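PDB 3EZS: aminotransferase AspB, which probably acts as a pyridoxal-phosphate-dependent transaminase of the class I and II aminotransferase family. Local coordinates for residues I333-P336 and A337-G341; K363-E366 and I367-T370. One frame throughout, in Å; residues are numbered along the deposited sequence.

Contact 1: I333-P336 and A337-G341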
loop_
_atom_site.group_PDB
_atom_site.type_symbol
_atom_site.label_atom_id
_atom_site.label_comp_id
_atom_site.label_asym_id
_atom_site.label_seq_id
_atom_site.Cartn_x
_atom_site.Cartn_y
_atom_site.Cartn_z
ATOM N N ILE A 333 -14.988 -4.537 28.320
ATOM C CA ILE A 333 -13.655 -4.876 27.812
ATOM C C ILE A 333 -12.729 -3.669 27.895
ATOM O O ILE A 333 -13.066 -2.588 27.405
ATOM C CB ILE A 333 -13.715 -5.329 26.320
ATOM C CG1 ILE A 333 -14.548 -6.611 26.171
ATOM C CG2 ILE A 333 -12.302 -5.501 25.735
ATOM C CD1 ILE A 333 -14.971 -6.946 24.708
ATOM N N THR A 334 -11.579 -3.861 28.540
ATOM C CA THR A 334 -10.531 -2.844 28.651
ATOM C C THR A 334 -9.219 -3.480 28.185
ATOM O O THR A 334 -9.101 -4.704 28.146
ATOM C CB THR A 334 -10.421 -2.294 30.095
ATOM O OG1 THR A 334 -9.922 -3.314 30.979
ATOM C CG2 THR A 334 -11.807 -1.787 30.602
ATOM N N LEU A 335 -8.241 -2.653 27.824
ATOM C CA LEU A 335 -6.952 -3.117 27.313
ATOM C C LEU A 335 -5.826 -2.920 28.339
ATOM O O LEU A 335 -5.474 -1.778 28.663
ATOM C CB LEU A 335 -6.588 -2.350 26.026
ATOM C CG LEU A 335 -5.259 -2.678 25.317
ATOM C CD1 LEU A 335 -5.225 -4.159 24.820
ATOM C CD2 LEU A 335 -4.980 -1.709 24.155
ATOM N N PRO A 336 -5.268 -4.022 28.867
ATOM C CA PRO A 336 -4.101 -3.883 29.729
ATOM C C PRO A 336 -2.967 -3.209 28.946
ATOM O O PRO A 336 -2.644 -3.655 27.824
ATOM C CB PRO A 336 -3.734 -5.334 30.055
ATOM C CG PRO A 336 -4.937 -6.098 29.858
ATOM C CD PRO A 336 -5.666 -5.434 28.736
ATOM N N ALA A 337 -2.379 -2.153 29.520
ATOM C CA ALA A 337 -1.319 -1.394 28.844
ATOM C C ALA A 337 -0.028 -2.186 28.667
ATOM O O ALA A 337 0.833 -1.796 27.861
ATOM C CB ALA A 337 -1.053 -0.058 29.546
ATOM N N LEU A 338 0.102 -3.294 29.396
ATOM C CA LEU A 338 1.253 -4.173 29.277
ATOM C C LEU A 338 1.408 -4.625 27.826
ATOM O O LEU A 338 2.531 -4.688 27.291
ATOM C CB LEU A 338 1.081 -5.379 30.195
ATOM C CG LEU A 338 2.256 -6.333 30.426
ATOM C CD1 LEU A 338 3.312 -5.706 31.393
ATOM C CD2 LEU A 338 1.706 -7.672 30.969
ATOM N N TYR A 339 0.266 -4.877 27.184
ATOM C CA TYR A 339 0.213 -5.337 25.800
ATOM C C TYR A 339 0.606 -4.290 24.764
ATOM O O TYR A 339 0.697 -4.610 23.585
ATOM C CB TYR A 339 -1.177 -5.896 25.451
ATOM C CG TYR A 339 -1.712 -6.967 26.383
ATOM C CD1 TYR A 339 -0.856 -7.810 27.108
ATOM C CD2 TYR A 339 -3.077 -7.212 26.455
ATOM C CE1 TYR A 339 -1.353 -8.806 27.938
ATOM C CE2 TYR A 339 -3.587 -8.225 27.271
ATOM C CZ TYR A 339 -2.720 -9.008 28.016
ATOM O OH TYR A 339 -3.220 -9.991 28.843
ATOM N N LEU A 340 0.817 -3.047 25.191
ATOM C CA LEU A 340 1.276 -1.987 24.308
ATOM C C LEU A 340 2.730 -1.599 24.555
ATOM O O LEU A 340 3.248 -0.719 23.872
ATOM C CB LEU A 340 0.394 -0.739 24.465
ATOM C CG LEU A 340 -1.028 -0.821 23.939
ATOM C CD1 LEU A 340 -1.765 0.479 24.217
ATOM C CD2 LEU A 340 -1.022 -1.127 22.453
ATOM N N GLY A 341 3.400 -2.256 25.504
ATOM C CA GLY A 341 4.757 -1.897 25.856
ATOM C C GLY A 341 5.711 -3.049 25.973
ATOM O O GLY A 341 5.364 -4.186 25.704
#

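Contact 2: K363-E366 and I367-T370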
loop_
_atom_site.group_PDB
_atom_site.type_symbol
_atom_site.label_atom_id
_atom_site.label_comp_id
_atom_site.label_asym_id
_atom_site.label_seq_id
_atom_site.Cartn_x
_atom_site.Cartn_y
_atom_site.Cartn_z
ATOM N N LYS A 363 -22.718 5.214 32.292
ATOM C CA LYS A 363 -22.851 4.037 33.123
ATOM C C LYS A 363 -21.568 3.211 33.196
ATOM O O LYS A 363 -21.051 3.005 34.291
ATOM C CB LYS A 363 -24.054 3.173 32.670
ATOM C CG LYS A 363 -24.379 1.988 33.571
ATOM C CD LYS A 363 -24.853 2.454 34.945
ATOM C CE LYS A 363 -25.211 1.292 35.840
ATOM N NZ LYS A 363 -25.653 1.786 37.174
ATOM N N PRO A 364 -21.054 2.718 32.055
ATOM C CA PRO A 364 -19.829 1.908 32.142
ATOM C C PRO A 364 -18.633 2.565 32.831
ATOM O O PRO A 364 -17.886 1.874 33.526
ATOM C CB PRO A 364 -19.481 1.626 30.683
ATOM C CG PRO A 364 -20.308 2.531 29.887
ATOM C CD PRO A 364 -21.527 2.794 30.665
ATOM N N LEU A 365 -18.449 3.870 32.656
ATOM C CA LEU A 365 -17.311 4.546 33.286
ATOM C C LEU A 365 -17.496 4.609 34.790
ATOM O O LEU A 365 -16.527 4.467 35.533
ATOM C CB LEU A 365 -17.076 5.947 32.695
ATOM C CG LEU A 365 -16.652 6.045 31.220
ATOM C CD1 LEU A 365 -16.551 7.510 30.799
ATOM C CD2 LEU A 365 -15.338 5.331 30.974
ATOM N N GLU A 366 -18.731 4.821 35.249
ATOM C CA GLU A 366 -19.014 4.812 36.693
ATOM C C GLU A 366 -18.744 3.435 37.316
ATOM O O GLU A 366 -18.181 3.325 38.421
ATOM C CB GLU A 366 -20.456 5.237 36.964
ATOM C CG GLU A 366 -20.657 6.733 36.723
ATOM C CD GLU A 366 -22.089 7.236 36.958
ATOM O OE1 GLU A 366 -23.034 6.416 37.132
ATOM O OE2 GLU A 366 -22.250 8.482 36.974
ATOM N N ILE A 367 -19.149 2.398 36.585
ATOM C CA ILE A 367 -18.961 1.027 37.012
ATOM C C ILE A 367 -17.469 0.747 37.169
ATOM O O ILE A 367 -17.023 0.234 38.202
ATOM C CB ILE A 367 -19.600 0.051 36.007
ATOM C CG1 ILE A 367 -21.125 0.149 36.078
ATOM C CG2 ILE A 367 -19.220 -1.377 36.328
ATOM C CD1 ILE A 367 -21.862 -0.627 34.982
ATOM N N ILE A 368 -16.704 1.115 36.147
ATOM C CA ILE A 368 -15.266 0.950 36.185
ATOM C C ILE A 368 -14.690 1.585 37.454
ATOM O O ILE A 368 -13.904 0.948 38.159
ATOM C CB ILE A 368 -14.605 1.544 34.926
ATOM C CG1 ILE A 368 -14.899 0.656 33.709
ATOM C CG2 ILE A 368 -13.053 1.678 35.106
ATOM C CD1 ILE A 368 -14.439 1.252 32.310
ATOM N N GLU A 369 -15.104 2.822 37.755
ATOM C CA GLU A 369 -14.606 3.533 38.931
ATOM C C GLU A 369 -14.924 2.788 40.226
ATOM O O GLU A 369 -14.065 2.724 41.103
ATOM C CB GLU A 369 -15.111 4.988 38.966
ATOM C CG GLU A 369 -14.641 5.844 40.190
ATOM C CD GLU A 369 -13.128 6.129 40.235
ATOM O OE1 GLU A 369 -12.371 5.620 39.393
ATOM O OE2 GLU A 369 -12.684 6.889 41.121
ATOM N N THR A 370 -16.123 2.201 40.341
ATOM C CA THR A 370 -16.470 1.426 41.540
ATOM C C THR A 370 -15.500 0.248 41.762
ATOM O O THR A 370 -15.218 -0.098 42.891
ATOM C CB THR A 370 -17.927 0.871 41.529
ATOM O OG1 THR A 370 -18.077 -0.069 40.461
ATOM C CG2 THR A 370 -18.986 1.998 41.386
#

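Contact 1: I333-P336 and A337-G341
Tyr339 N donates to Pro336 O at 3.2 Å, with an N-H...O angle of 148°, the one hydrogen bond between the two halves of the turn. The donor stands well above the carbonyl plane. Proline suits the start of this turn, for its ring leaves it no N-H to place and provides an apolar surface for the tyrosine. Pro336 CB lies over one face of the Tyr339 ring, 4.2 Å from its centroid and displaced toward the rim, a CH-pi contact, while Pro336 CG comes within 3.6 Å of Tyr339 CE2. The Tyr339 N to Pro336 O bond opens the i+3 to i pattern of the 3-10 segment 337-340, which leaves strand 335-336 at the outer edge of the small antiparallel sheet; Leu340 N to Ala337 O repeats it. Tyr339 CG is anti to the residue's own carbonyl carbon (chi1 -53°), which leaves the ring over the proline. Leu335 gives one methyl to Tyr339 and the other to Leu340: CD1 lies near the ring plane, 4.1 Å from Tyr339 CD2, and CD2 touches Leu340 CD1 at 3.9 Å, the two leucine side chains crossing at about a right angle. Tyr339 is buried, and its OH is hydrogen-bonded to Glu320 of helix 319-330.

Contact 2: K363-E366 and I367-T370
Ile367 N meets Lys363 O at 3.0 Å, the first of four backbone bonds from N-H of residue i+4 to C=O of residue i that carry the alpha-helix 358-372 from 363-366 into 367-370. Ile368, Glu369 and Thr370 donate in the same way to Pro364, Leu365 and Glu366. Proline has no N-H to offer the preceding turn, and the helix is kinked there; Pro364 O accepts from Ile368 N at 3.0 Å. On the outer side Ile367 CD1 lies against the aliphatic part of Lys363, 3.9 Å from its CG; the lysine is bent at chi2 (66°), which brings CE to 4.0 Å from the same methyl, and a long flexible chain suits an exposed position. On the inner side Leu365 CD2 and Ile368 CD1 are 4.4 Å apart; both residues are buried, Leu365 against helix 280-299 and Ile368 against helix 319-330, an apolar setting that suits them. Glu369 is buried too, its carboxylate satisfied: OE2 accepts from Lys301 N and OE1 forms a salt bridge with Arg372. Three residues after Ile367, Thr370 folds its hydroxyl back onto the helix (chi1 64°), where OG1 donates to a lone pair of Ile367 O at 2.5 Å, an unusually short distance whose exact value is doubtful.

Contact 1 comes first along the chain, its centre about 18 Å from that of contact 2, with nearest atoms about 4 Å apart. What joins them is strand 349-353, the middle strand of the three-stranded antiparallel sheet: strand 335-336 of contact 1 pairs with it, and helix 358-372 of contact 2 follows it in the chain and packs on it through Leu352. Helix 319-330 also meets residues of both. Contact 1 lies closer to the chain's centre, where the Leu340 backbone bonds to Phe117 and, weakly, to Gln119; contact 2 sits farther out, near the C-terminus. Both belong to the part built round the three-stranded sheet, consistent with the small domain of class I and II aminotransferases.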